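Side-chain contacts in putative TIM-barrel metal-dependent hydrolase (Mycobacterium avium subsp. paratuberculosis S397, PDB 4DZI), which probably catalyses a metal-dependent hydrolysis, as a TIM-barrel member of the amidohydrolase superfamily that binds two metal ions side by side: residues Asp21-His26 with Pro122-Gly127; Val128-Lys133 with Leu193-Pro198; Ser142-Asn147 with Val181-Ala186; Trp149-Trp154 with Leu185-Lys190; Trp154-Pro159 with Ala165-Ser170. All blocks are in the same frame, centred on the assembly; numbering follows the deposited sequence.

Contact 1 of 5, residues Asp21-His26 with Pro122-Gly127; sequences DSFTRH and PTFGCG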
# COMPACT_ATOMS: atom_id res chain seq x y z
N ASP C 21 -9.57 8.05 32.96
CA ASP C 21 -11.02 7.99 32.82
C ASP C 21 -11.57 8.74 31.60
O ASP C 21 -12.80 9.03 31.50
CB ASP C 21 -11.71 8.49 34.12
CG ASP C 21 -11.50 9.98 34.36
OD1 ASP C 21 -10.68 10.59 33.65
OD2 ASP C 21 -12.17 10.54 35.25
N SER C 22 -10.72 9.03 30.63
CA SER C 22 -11.22 9.75 29.47
C SER C 22 -12.38 9.03 28.74
O SER C 22 -13.29 9.66 28.25
CB SER C 22 -10.10 10.10 28.48
OG SER C 22 -9.52 8.93 27.91
N PHE C 23 -12.31 7.71 28.66
CA PHE C 23 -13.37 6.92 28.02
C PHE C 23 -14.40 6.33 29.00
O PHE C 23 -15.32 5.61 28.58
CB PHE C 23 -12.75 5.83 27.13
CG PHE C 23 -12.31 6.33 25.79
CD1 PHE C 23 -11.04 6.90 25.62
CD2 PHE C 23 -13.14 6.23 24.70
CE1 PHE C 23 -10.64 7.40 24.38
CE2 PHE C 23 -12.74 6.72 23.45
CZ PHE C 23 -11.49 7.29 23.30
N THR C 24 -14.27 6.64 30.29
CA THR C 24 -15.16 6.05 31.29
C THR C 24 -15.95 7.08 32.13
O THR C 24 -17.03 6.77 32.60
CB THR C 24 -14.39 5.11 32.24
OG1 THR C 24 -13.40 5.85 32.98
CG2 THR C 24 -13.66 3.97 31.44
N ARG C 25 -15.38 8.26 32.31
CA ARG C 25 -15.95 9.29 33.19
C ARG C 25 -17.41 9.54 32.88
O ARG C 25 -18.24 9.68 33.80
CB ARG C 25 -15.16 10.60 33.09
CG ARG C 25 -15.66 11.67 34.07
CD ARG C 25 -14.91 13.00 33.90
NE ARG C 25 -13.47 12.82 34.03
CZ ARG C 25 -12.57 13.79 33.85
NH1 ARG C 25 -12.98 15.04 33.56
NH2 ARG C 25 -11.28 13.53 33.97
N HIS C 26 -17.74 9.61 31.59
CA HIS C 26 -19.12 9.85 31.17
C HIS C 26 -19.71 8.73 30.34
O HIS C 26 -20.62 8.96 29.54
CB HIS C 26 -19.23 11.18 30.43
CG HIS C 26 -18.74 12.35 31.24
ND1 HIS C 26 -19.43 12.83 32.32
CD2 HIS C 26 -17.59 13.11 31.13
CE1 HIS C 26 -18.75 13.86 32.86
NE2 HIS C 26 -17.62 14.04 32.14
N PRO C 122 -6.17 13.65 20.22
CA PRO C 122 -6.01 12.58 21.18
C PRO C 122 -4.71 11.81 21.00
O PRO C 122 -4.06 11.86 19.94
CB PRO C 122 -7.20 11.62 20.88
CG PRO C 122 -8.06 12.32 19.89
CD PRO C 122 -7.13 13.27 19.16
N THR C 123 -4.35 11.07 22.05
CA THR C 123 -3.23 10.14 21.99
C THR C 123 -3.80 8.73 22.14
O THR C 123 -3.93 8.00 21.14
CB THR C 123 -2.13 10.49 23.03
OG1 THR C 123 -1.65 11.82 22.75
CG2 THR C 123 -0.96 9.49 22.91
N PHE C 124 -4.19 8.36 23.35
CA PHE C 124 -4.90 7.09 23.56
C PHE C 124 -6.15 6.94 22.67
O PHE C 124 -6.44 5.86 22.19
CB PHE C 124 -5.29 6.98 25.04
CG PHE C 124 -6.06 5.74 25.41
CD1 PHE C 124 -5.43 4.51 25.57
CD2 PHE C 124 -7.44 5.81 25.61
CE1 PHE C 124 -6.15 3.37 25.90
CE2 PHE C 124 -8.16 4.67 25.97
CZ PHE C 124 -7.52 3.45 26.11
N GLY C 125 -6.92 8.01 22.46
CA GLY C 125 -8.19 7.89 21.79
C GLY C 125 -8.05 7.41 20.34
O GLY C 125 -9.02 6.89 19.78
N CYS C 126 -6.87 7.59 19.76
CA CYS C 126 -6.62 7.17 18.35
C CYS C 126 -6.48 5.65 18.19
O CYS C 126 -6.34 5.17 17.03
CB CYS C 126 -5.41 7.87 17.74
SG CYS C 126 -5.69 9.67 17.63
N GLY C 127 -6.51 4.89 19.28
CA GLY C 127 -6.50 3.41 19.20
C GLY C 127 -7.81 2.73 19.57
O GLY C 127 -7.92 1.51 19.42
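The ring of Phe23 overlaps one side of the Phe124 ring and the backbone of Gly125 next to it. Its CD1 sits at the edge of the Phe124 ring, near the plane of that ring, with Phe23 CD1 3.7 Å from Phe124 CE2. The two rings meet obliquely, inclined at 71° with centroids 5.7 Å apart. Farther round the Phe23 ring, Phe23 CE1 lies 3.6 Å from Gly125 CA, and the glycine's methylene meets the phenyl group at its edge. Phe124 is swung out with CG opposite the backbone N (chi1 179°), which carries its CD2-CE2 side over to Phe23. Ser22 adds a looser touch, its OG 4.4 Å from Phe124 CD2.

Both segments are loops that follow strands of the TIM barrel, 9-15 and 115-121, and Gly125 is about 12 Å from a bound cadmium ion. Thr123 OG1 bonds to the cadmium ligand His359, and Phe146 of helix 136-153 stacks on Phe23. At the outer end of the first loop Arg25 grips Asp21 side-on, with Arg25 NE 2.9 Å from Asp21 OD2 and NH2 serving the other oxygen.

Between the touching residues, then, the contact is apolar and relies on the fit of two buried rings and a glycine. The polar ties between the two loops are made nearby, by Glu18 of the first loop, whose carboxylate accepts hydrogen bonds from the backbone N-H groups of residues 123-125.

Contact 2 of 5, residues Val128-Lys133 with Leu193-Pro198; sequences VEEALK and LVRPAP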
# COMPACT_ATOMS: atom_id res chain seq x y z
N VAL C 128 -8.77 3.48 20.12
CA VAL C 128 -9.94 2.84 20.71
C VAL C 128 -10.89 2.25 19.66
O VAL C 128 -11.41 1.14 19.83
CB VAL C 128 -10.66 3.79 21.68
CG1 VAL C 128 -11.97 3.17 22.18
CG2 VAL C 128 -9.74 4.11 22.86
N GLU C 129 -11.11 2.98 18.58
CA GLU C 129 -12.09 2.51 17.60
C GLU C 129 -11.70 1.17 16.96
O GLU C 129 -12.58 0.33 16.72
CB GLU C 129 -12.34 3.54 16.53
CG GLU C 129 -12.99 4.79 17.08
CD GLU C 129 -12.88 5.92 16.09
OE1 GLU C 129 -11.84 6.66 16.05
OE2 GLU C 129 -13.86 6.07 15.33
N GLU C 130 -10.42 0.94 16.70
CA GLU C 130 -10.06 -0.37 16.12
C GLU C 130 -10.41 -1.48 17.11
O GLU C 130 -10.92 -2.55 16.71
CB GLU C 130 -8.57 -0.41 15.75
CG GLU C 130 -8.11 -1.75 15.22
CD GLU C 130 -8.62 -2.08 13.84
OE1 GLU C 130 -9.31 -1.25 13.20
OE2 GLU C 130 -8.30 -3.22 13.39
N ALA C 131 -10.17 -1.21 18.41
CA ALA C 131 -10.43 -2.18 19.49
C ALA C 131 -11.94 -2.47 19.60
O ALA C 131 -12.34 -3.54 20.08
CB ALA C 131 -9.89 -1.68 20.81
N LEU C 132 -12.76 -1.50 19.23
CA LEU C 132 -14.22 -1.64 19.37
C LEU C 132 -14.92 -1.89 18.04
O LEU C 132 -16.15 -1.76 17.95
CB LEU C 132 -14.82 -0.41 20.08
CG LEU C 132 -14.42 -0.30 21.55
CD1 LEU C 132 -14.93 1.04 22.08
CD2 LEU C 132 -14.98 -1.48 22.35
N LYS C 133 -14.17 -2.28 17.01
CA LYS C 133 -14.75 -2.36 15.68
C LYS C 133 -15.75 -3.51 15.51
O LYS C 133 -16.46 -3.54 14.50
CB LYS C 133 -13.66 -2.43 14.60
CG LYS C 133 -12.97 -3.76 14.49
CD LYS C 133 -11.92 -3.71 13.39
CE LYS C 133 -11.20 -5.03 13.19
NZ LYS C 133 -10.12 -4.82 12.16
N LEU C 193 -12.68 14.74 14.17
CA LEU C 193 -11.79 13.69 13.66
C LEU C 193 -12.60 12.47 13.27
O LEU C 193 -13.39 11.97 14.06
CB LEU C 193 -10.81 13.25 14.76
CG LEU C 193 -9.96 14.40 15.27
CD1 LEU C 193 -9.01 13.83 16.34
CD2 LEU C 193 -9.16 15.06 14.15
N VAL C 194 -12.40 11.98 12.05
CA VAL C 194 -12.94 10.68 11.68
C VAL C 194 -11.72 9.81 11.44
O VAL C 194 -10.72 10.29 10.92
CB VAL C 194 -13.80 10.79 10.40
CG1 VAL C 194 -14.15 9.40 9.83
CG2 VAL C 194 -15.10 11.56 10.69
N ARG C 195 -11.80 8.55 11.87
CA ARG C 195 -10.62 7.71 11.77
C ARG C 195 -10.29 7.37 10.30
O ARG C 195 -11.17 7.00 9.54
CB ARG C 195 -10.83 6.44 12.58
CG ARG C 195 -9.56 5.59 12.65
CD ARG C 195 -9.71 4.43 13.65
NE ARG C 195 -10.85 3.59 13.27
CZ ARG C 195 -10.79 2.28 13.06
NH1 ARG C 195 -9.64 1.60 13.19
NH2 ARG C 195 -11.91 1.62 12.75
N PRO C 196 -9.01 7.46 9.92
CA PRO C 196 -8.64 7.12 8.51
C PRO C 196 -8.56 5.60 8.36
O PRO C 196 -7.49 5.02 8.37
CB PRO C 196 -7.25 7.76 8.33
CG PRO C 196 -6.70 7.88 9.74
CD PRO C 196 -7.91 8.13 10.63
N ALA C 197 -9.73 4.98 8.25
CA ALA C 197 -9.81 3.52 8.27
C ALA C 197 -11.17 3.16 7.71
O ALA C 197 -12.09 3.98 7.68
CB ALA C 197 -9.73 3.00 9.72
N PRO C 198 -11.32 1.91 7.30
CA PRO C 198 -12.67 1.40 6.96
C PRO C 198 -13.66 1.67 8.09
O PRO C 198 -13.31 1.58 9.27
CB PRO C 198 -12.42 -0.10 6.80
CG PRO C 198 -10.99 -0.20 6.35
CD PRO C 198 -10.28 0.87 7.18
O HOH W 1 -14.15 7.69 13.20
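Residues 193-198 leave TIM-barrel strand 192-193 and bring Arg195 against Glu129 and Glu130 of helix 128-131, where Arg195, Glu130 and Lys133 form a salt-bridge network. Leu193 starts the run in the barrel wall, packed on Pro122 and paired through its backbone with Pro167 and Val169. At Arg195 the backbone N donates to a water 2.8 Å away, which in turn donates to Glu129 OE2 over 2.7 Å. The Arg195 side chain then runs antiparallel alongside Glu129, with Arg195 CB 3.6 Å from Glu129 OE1. A bend at chi3 (58°) lays the guanidinium against the helix: Glu130 N lies over one face, and Glu129 CB is 3.6 Å from Arg195 NE.

The bond from Arg195 NH1 to Glu130 OE1, 2.9 Å long and fairly straight at 163°, runs in the guanidinium plane and reaches the oxygen on the anti side; NH1 has a second acceptor in Asp233 O. The remaining oxygen, Glu130 OE2, is met from above the carboxylate plane by Lys133 NZ at 2.7 Å.

Pro196 centres an inverse gamma turn. Before the chain passes on to Pro198, which packs on Trp243 of the second subunit, Ala197 comes back to the arginine. The guanidinium is thereby sandwiched between helix backbone and methyl group, which limits its tilt: Ala197 CB stands 3.6 Å above the Arg195 guanidinium plane, over its centre.

Contact 3 of 5, residues Ser142-Asn147 with Val181-Ala186; sequences SVHAFN and VDFVLA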
# COMPACT_ATOMS: atom_id res chain seq x y z
N SER C 142 -18.84 4.98 23.38
CA SER C 142 -17.53 5.30 23.90
C SER C 142 -17.02 6.59 23.26
O SER C 142 -16.35 7.38 23.92
CB SER C 142 -16.49 4.17 23.64
OG SER C 142 -16.83 2.96 24.33
N VAL C 143 -17.34 6.81 21.97
CA VAL C 143 -16.95 8.04 21.32
C VAL C 143 -17.72 9.19 22.00
O VAL C 143 -17.14 10.24 22.30
CB VAL C 143 -17.24 7.97 19.80
CG1 VAL C 143 -17.24 9.35 19.17
CG2 VAL C 143 -16.23 7.05 19.11
N HIS C 144 -19.00 8.99 22.32
CA HIS C 144 -19.72 10.07 22.99
C HIS C 144 -19.13 10.38 24.36
O HIS C 144 -18.93 11.56 24.71
CB HIS C 144 -21.24 9.78 23.06
CG HIS C 144 -22.02 10.94 23.57
ND1 HIS C 144 -22.01 12.15 22.95
CD2 HIS C 144 -22.82 11.08 24.70
CE1 HIS C 144 -22.78 13.01 23.65
NE2 HIS C 144 -23.28 12.35 24.71
N ALA C 145 -18.81 9.34 25.14
CA ALA C 145 -18.22 9.52 26.48
C ALA C 145 -16.92 10.32 26.38
O ALA C 145 -16.69 11.28 27.13
CB ALA C 145 -17.91 8.17 27.10
N PHE C 146 -16.09 9.94 25.41
CA PHE C 146 -14.85 10.62 25.17
C PHE C 146 -15.04 12.11 24.84
O PHE C 146 -14.31 12.97 25.34
CB PHE C 146 -14.09 9.93 24.01
CG PHE C 146 -12.85 10.68 23.58
CD1 PHE C 146 -11.68 10.55 24.30
CD2 PHE C 146 -12.87 11.54 22.49
CE1 PHE C 146 -10.53 11.23 23.92
CE2 PHE C 146 -11.73 12.27 22.13
CZ PHE C 146 -10.56 12.10 22.86
N ASN C 147 -16.00 12.39 23.96
CA ASN C 147 -16.25 13.75 23.52
C ASN C 147 -16.74 14.60 24.70
O ASN C 147 -16.38 15.76 24.81
CB ASN C 147 -17.28 13.74 22.40
CG ASN C 147 -16.71 13.23 21.09
OD1 ASN C 147 -15.50 13.13 20.93
ND2 ASN C 147 -17.60 12.96 20.14
N VAL C 181 -22.67 14.36 15.58
CA VAL C 181 -22.20 15.55 14.90
C VAL C 181 -23.04 16.75 15.37
O VAL C 181 -22.51 17.80 15.72
CB VAL C 181 -22.31 15.45 13.38
CG1 VAL C 181 -22.12 16.83 12.77
CG2 VAL C 181 -21.31 14.46 12.80
N ASP C 182 -24.35 16.59 15.40
CA ASP C 182 -25.20 17.67 15.92
C ASP C 182 -24.80 18.09 17.33
O ASP C 182 -24.75 19.29 17.62
CB ASP C 182 -26.69 17.26 15.88
CG ASP C 182 -27.25 17.24 14.48
OD1 ASP C 182 -26.59 17.80 13.57
OD2 ASP C 182 -28.36 16.68 14.27
N PHE C 183 -24.52 17.12 18.20
CA PHE C 183 -24.13 17.42 19.56
C PHE C 183 -22.82 18.22 19.62
O PHE C 183 -22.75 19.22 20.32
CB PHE C 183 -24.01 16.14 20.40
CG PHE C 183 -23.17 16.31 21.64
CD1 PHE C 183 -21.82 15.97 21.63
CD2 PHE C 183 -23.72 16.81 22.80
CE1 PHE C 183 -21.04 16.13 22.76
CE2 PHE C 183 -22.95 16.97 23.94
CZ PHE C 183 -21.61 16.64 23.92
N VAL C 184 -21.78 17.78 18.90
CA VAL C 184 -20.49 18.50 18.96
C VAL C 184 -20.53 19.87 18.27
O VAL C 184 -19.94 20.82 18.76
CB VAL C 184 -19.26 17.65 18.49
CG1 VAL C 184 -19.16 16.36 19.32
CG2 VAL C 184 -19.33 17.35 16.99
N LEU C 185 -21.26 19.97 17.16
CA LEU C 185 -21.48 21.25 16.49
C LEU C 185 -22.21 22.22 17.41
O LEU C 185 -21.86 23.40 17.51
CB LEU C 185 -22.26 21.05 15.19
CG LEU C 185 -21.52 20.40 14.03
CD1 LEU C 185 -22.43 20.29 12.82
CD2 LEU C 185 -20.28 21.21 13.68
N ALA C 186 -23.24 21.73 18.10
CA ALA C 186 -23.93 22.61 19.06
C ALA C 186 -23.01 23.06 20.20
O ALA C 186 -23.19 24.16 20.73
CB ALA C 186 -25.19 21.96 19.59
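This is an edge-to-face packing of His144 on Phe183 between two neighbouring helices of the barrel's outer layer, 136-153 and 174-186. The edge of the imidazole points into the phenyl ring: His144 CE1 stands 3.6 Å above the plane of Phe183, over its centre, and is at similar distances from all six ring carbons. The planes are turned 74° apart and the centroids are 4.7 Å from each other. His144 CG lies anti to the backbone N (chi1 -173°), and this brings the end of the ring to Phe183, although the CB itself does not point there. The C-H at CE1, placed between two ring nitrogens, is probably polarised enough to make this approach to a pi face favourable. Glu180 OE2, hydrogen-bonded to His144 ND1, fixes the rotation of the imidazole and may add to that polarisation.

The two helices run almost parallel, at 6°, with axes 11.5 Å apart over the short segments. That is the arrangement of successive helices around a TIM barrel, and here strand 163-165 lies between them in sequence. His144 and Phe183 together span this separation.

One turn on, Asn147 supplies a second bridging point. Its ND2 rests 3.8 Å from Val184 CG1, and its CB approaches the edge of the Phe183 ring. The amide is held at both ends, with ND2 bonded to the same Glu180 OE2 that holds His144, and OD1 accepting from Ile168 N.

Contact 4 of 5, residues Trp149-Trp154 with Leu185-Lys190; sequences WLDEDW and LARGAK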
# COMPACT_ATOMS: atom_id res chain seq x y z
N TRP C 149 -15.91 14.02 27.88
CA TRP C 149 -14.70 14.24 28.63
C TRP C 149 -13.86 15.35 28.02
O TRP C 149 -13.29 16.20 28.71
CB TRP C 149 -13.87 12.93 28.74
CG TRP C 149 -12.48 13.32 29.16
CD1 TRP C 149 -12.06 13.67 30.44
CD2 TRP C 149 -11.34 13.62 28.28
NE1 TRP C 149 -10.78 14.09 30.42
CE2 TRP C 149 -10.27 14.06 29.13
CE3 TRP C 149 -11.10 13.50 26.89
CZ2 TRP C 149 -9.02 14.42 28.64
CZ3 TRP C 149 -9.83 13.86 26.40
CH2 TRP C 149 -8.81 14.32 27.27
N LEU C 150 -13.77 15.34 26.68
CA LEU C 150 -12.88 16.28 25.99
C LEU C 150 -13.38 17.72 26.15
O LEU C 150 -12.60 18.64 26.40
CB LEU C 150 -12.82 15.93 24.50
CG LEU C 150 -11.95 16.83 23.62
CD1 LEU C 150 -10.47 16.76 23.97
CD2 LEU C 150 -12.18 16.38 22.16
N ASP C 151 -14.68 17.88 26.04
CA ASP C 151 -15.27 19.22 26.14
C ASP C 151 -15.14 19.71 27.58
O ASP C 151 -15.03 20.91 27.84
CB ASP C 151 -16.73 19.17 25.72
CG ASP C 151 -17.31 20.59 25.40
OD1 ASP C 151 -16.55 21.49 24.99
OD2 ASP C 151 -18.54 20.75 25.53
N GLU C 152 -15.19 18.78 28.52
CA GLU C 152 -14.96 19.14 29.93
C GLU C 152 -13.54 19.57 30.28
O GLU C 152 -13.33 20.65 30.88
CB GLU C 152 -15.41 17.98 30.81
CG GLU C 152 -15.13 18.14 32.30
CD GLU C 152 -15.87 17.08 33.09
OE1 GLU C 152 -15.70 15.89 32.77
OE2 GLU C 152 -16.65 17.41 34.01
N ASP C 153 -12.53 18.76 29.91
CA ASP C 153 -11.15 19.09 30.29
C ASP C 153 -10.47 20.13 29.38
O ASP C 153 -9.61 20.92 29.84
CB ASP C 153 -10.25 17.84 30.39
CG ASP C 153 -10.45 17.05 31.68
OD1 ASP C 153 -11.46 17.27 32.40
OD2 ASP C 153 -9.62 16.19 31.97
N TRP C 154 -10.82 20.11 28.08
CA TRP C 154 -10.16 20.93 27.06
C TRP C 154 -11.08 21.94 26.42
O TRP C 154 -10.67 23.10 26.26
CB TRP C 154 -9.47 20.03 25.99
CG TRP C 154 -8.26 19.36 26.60
CD1 TRP C 154 -8.17 18.05 27.09
CD2 TRP C 154 -6.95 19.95 26.87
NE1 TRP C 154 -6.93 17.82 27.63
CE2 TRP C 154 -6.15 18.92 27.52
CE3 TRP C 154 -6.38 21.23 26.65
CZ2 TRP C 154 -4.85 19.16 27.92
CZ3 TRP C 154 -5.07 21.44 27.04
CH2 TRP C 154 -4.32 20.44 27.68
N LEU C 185 -21.26 19.97 17.16
CA LEU C 185 -21.48 21.25 16.49
C LEU C 185 -22.21 22.22 17.41
O LEU C 185 -21.86 23.40 17.51
CB LEU C 185 -22.26 21.05 15.19
CG LEU C 185 -21.52 20.40 14.03
CD1 LEU C 185 -22.43 20.29 12.82
CD2 LEU C 185 -20.28 21.21 13.68
N ALA C 186 -23.24 21.73 18.10
CA ALA C 186 -23.93 22.61 19.06
C ALA C 186 -23.01 23.06 20.20
O ALA C 186 -23.19 24.16 20.73
CB ALA C 186 -25.19 21.96 19.59
N ARG C 187 -22.03 22.25 20.58
CA ARG C 187 -21.06 22.67 21.59
C ARG C 187 -19.89 23.48 21.01
O ARG C 187 -18.93 23.77 21.70
CB ARG C 187 -20.53 21.46 22.37
CG ARG C 187 -21.53 20.78 23.31
CD ARG C 187 -21.28 21.18 24.76
NE ARG C 187 -22.12 20.43 25.71
CZ ARG C 187 -21.70 19.47 26.55
NH1 ARG C 187 -22.57 18.88 27.36
NH2 ARG C 187 -20.42 19.08 26.60
N GLY C 188 -19.97 23.84 19.75
CA GLY C 188 -18.99 24.74 19.17
C GLY C 188 -17.77 24.10 18.53
O GLY C 188 -16.84 24.79 18.20
N ALA C 189 -17.78 22.79 18.28
CA ALA C 189 -16.62 22.18 17.61
C ALA C 189 -16.34 22.84 16.26
O ALA C 189 -17.27 23.12 15.50
CB ALA C 189 -16.85 20.68 17.42
N LYS C 190 -15.06 23.02 15.96
CA LYS C 190 -14.62 23.67 14.73
C LYS C 190 -13.88 22.69 13.81
O LYS C 190 -13.52 23.04 12.66
CB LYS C 190 -13.71 24.87 15.05
CG LYS C 190 -14.37 25.93 15.93
CD LYS C 190 -15.63 26.47 15.30
CE LYS C 190 -16.07 27.77 16.02
NZ LYS C 190 -16.41 27.53 17.45
O HOH W 2 -18.41 23.39 24.25
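Asp151 extends its carboxylate away from its helix with chi1 at -163°, and Arg187 folds at chi2 (-102°) to turn its guanidinium back toward it. The two groups meet in a salt bridge in which Arg187 NH2 donates to Asp151 OD2 at 2.7 Å. Carboxylate and guanidinium are nearly coplanar, and OD2 arrives at the guanidinium edge. The exact position of OD2 is doubtful, because it is modelled too near another atom of the arginine; the pairing of the two charges is clearer than its fine geometry.

Arg187 is the first residue beyond helix 174-186, which ends in a Schellman motif with Gly188, at positive phi, as C-prime residue. Gly188 N returns to Leu185 O at 3.0 Å and Ala189 N to Val184 O. This turn presents the arginine to helix 136-153, tying the C-terminal ends of two adjacent barrel helices together at the protein surface.

A water lies between the same residues, 2.8 Å from Asp151 OD1 and 2.6 Å from Arg187 O. Asp151 OD1 also accepts from Phe156 N. Just beyond the turn in sequence, Lys190 NZ donates to Gly188 O at 2.9 Å and forms a salt bridge with Asp157.

Contact 5 of 5, residues Trp154-Pro159 with Ala165-Ser170; sequences WGFDRP and AAPIVS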
# COMPACT_ATOMS: atom_id res chain seq x y z
N TRP C 154 -10.82 20.11 28.08
CA TRP C 154 -10.16 20.93 27.06
C TRP C 154 -11.08 21.94 26.42
O TRP C 154 -10.67 23.10 26.26
CB TRP C 154 -9.47 20.03 25.99
CG TRP C 154 -8.26 19.36 26.60
CD1 TRP C 154 -8.17 18.05 27.09
CD2 TRP C 154 -6.95 19.95 26.87
NE1 TRP C 154 -6.93 17.82 27.63
CE2 TRP C 154 -6.15 18.92 27.52
CE3 TRP C 154 -6.38 21.23 26.65
CZ2 TRP C 154 -4.85 19.16 27.92
CZ3 TRP C 154 -5.07 21.44 27.04
CH2 TRP C 154 -4.32 20.44 27.68
N GLY C 155 -12.31 21.55 26.12
CA GLY C 155 -13.28 22.41 25.47
C GLY C 155 -13.08 22.39 23.96
O GLY C 155 -11.97 22.65 23.48
N PHE C 156 -14.14 22.06 23.23
CA PHE C 156 -14.04 22.05 21.78
C PHE C 156 -13.53 23.39 21.24
O PHE C 156 -12.66 23.42 20.33
CB PHE C 156 -15.36 21.67 21.12
CG PHE C 156 -15.94 20.36 21.58
CD1 PHE C 156 -15.13 19.32 22.01
CD2 PHE C 156 -17.32 20.15 21.51
CE1 PHE C 156 -15.69 18.10 22.40
CE2 PHE C 156 -17.88 18.92 21.89
CZ PHE C 156 -17.06 17.90 22.34
N ASP C 157 -14.04 24.51 21.78
CA ASP C 157 -13.48 25.81 21.41
C ASP C 157 -13.96 26.91 22.37
O ASP C 157 -14.96 27.61 22.11
CB ASP C 157 -13.81 26.15 19.95
CG ASP C 157 -13.32 27.54 19.54
OD1 ASP C 157 -12.30 28.05 20.10
OD2 ASP C 157 -13.98 28.14 18.66
N ARG C 158 -13.26 27.02 23.49
CA ARG C 158 -13.62 27.99 24.53
C ARG C 158 -13.44 29.41 24.01
O ARG C 158 -12.69 29.66 23.10
CB ARG C 158 -12.75 27.77 25.76
CG ARG C 158 -12.85 26.39 26.37
CD ARG C 158 -13.93 26.27 27.43
NE ARG C 158 -14.04 24.88 27.91
CZ ARG C 158 -13.27 24.32 28.84
NH1 ARG C 158 -12.29 25.01 29.41
NH2 ARG C 158 -13.46 23.05 29.18
N PRO C 159 -14.13 30.38 24.62
CA PRO C 159 -14.12 31.74 24.07
C PRO C 159 -12.75 32.40 23.84
O PRO C 159 -12.67 33.30 23.00
CB PRO C 159 -14.93 32.53 25.10
CG PRO C 159 -15.89 31.51 25.64
CD PRO C 159 -15.09 30.22 25.71
N ALA C 165 -10.17 21.79 20.29
CA ALA C 165 -10.08 20.37 20.66
C ALA C 165 -11.06 19.61 19.81
O ALA C 165 -12.26 19.81 19.91
CB ALA C 165 -10.38 20.17 22.16
N ALA C 166 -10.55 18.71 18.97
CA ALA C 166 -11.37 18.03 18.00
C ALA C 166 -12.00 16.76 18.55
O ALA C 166 -11.29 15.80 18.91
CB ALA C 166 -10.50 17.70 16.78
N PRO C 167 -13.34 16.71 18.63
CA PRO C 167 -13.99 15.49 19.11
C PRO C 167 -13.91 14.42 18.01
O PRO C 167 -13.61 14.73 16.85
CB PRO C 167 -15.46 15.91 19.31
CG PRO C 167 -15.64 17.05 18.35
CD PRO C 167 -14.31 17.78 18.29
N ILE C 168 -14.20 13.18 18.38
CA ILE C 168 -14.19 12.07 17.40
C ILE C 168 -15.61 11.85 16.90
O ILE C 168 -16.55 11.88 17.70
CB ILE C 168 -13.64 10.78 18.03
CG1 ILE C 168 -12.17 10.96 18.42
CG2 ILE C 168 -13.78 9.61 17.04
CD1 ILE C 168 -11.62 9.81 19.25
N VAL C 169 -15.77 11.62 15.60
CA VAL C 169 -17.05 11.14 15.06
C VAL C 169 -16.80 9.77 14.46
O VAL C 169 -15.92 9.64 13.60
CB VAL C 169 -17.64 12.07 14.01
CG1 VAL C 169 -18.88 11.45 13.39
CG2 VAL C 169 -17.98 13.40 14.67
N SER C 170 -17.49 8.75 14.97
CA SER C 170 -17.50 7.45 14.32
C SER C 170 -18.72 7.37 13.43
O SER C 170 -19.85 7.69 13.84
CB SER C 170 -17.56 6.30 15.32
OG SER C 170 -17.71 5.05 14.61
O HOH W 3 -13.36 21.91 18.07
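Phe156 and Ala165 meet backbone to backbone, and Phe156 then turns a ring face to Pro167. Ala165 N donates to Phe156 O at 3.0 Å, a bent bond (141°) that approaches from above the carbonyl plane. In return Phe156 CA lies 3.4 Å from Ala165 O in a CA-H...O contact. A water seals the pair by donating to both carbonyls, 2.8 Å from Phe156 O and 3.0 Å from Ala165 O. The Ala165 methyl is wedged against the preceding turn, its CB 3.2 Å from Gly155 O and also touching CB of Trp154.

The proline packs by a CH-pi contact: Pro167 CG stands 4.2 Å from the centroid of the Phe156 ring and only 12° off its normal, squarely over the face. Pro167 CB reaches farther toward the rim, 3.8 Å from Phe156 CE1. With chi1 at -56°, Phe156 CG lies opposite its own carbonyl carbon, and the ring runs forward along the second segment to the proline.

In the next shell, Gly155 leaves the end of helix 136-153 with positive phi, and its N returns to Leu150 O. Ala189 also touches the Phe156 side chain, while Trp154 directs its indole the other way, to stack on Tyr16.

The contact thus closes the tight connection from helix 136-153 into barrel strand 163-165. Phe156 and Pro167 both touch Val184 of helix 174-186, and on helix 136-153 Phe156 packs on Leu150 and Pro167 on Asn147.

Contacts 1, 2 and 5 are buried, contact 3 is partly so, and contact 4 lies at the surface. Contacts 3 and 4 join the same two helices, 136-153 and 174-186, by aromatic packing and, nearer the C-terminal ends, by a charged pair; contact 5, nested in the loop they close, packs against both helices. Contact 1 joins two loops after barrel strands, whereas contact 2 joins such a loop to the short helix 128-131; the first is apolar, the second a charge network around a buried arginine. Phe23 and Phe146 connect contacts 1 and 3, while hydrogen bonds link contact 5 to both contact 2 and contact 3.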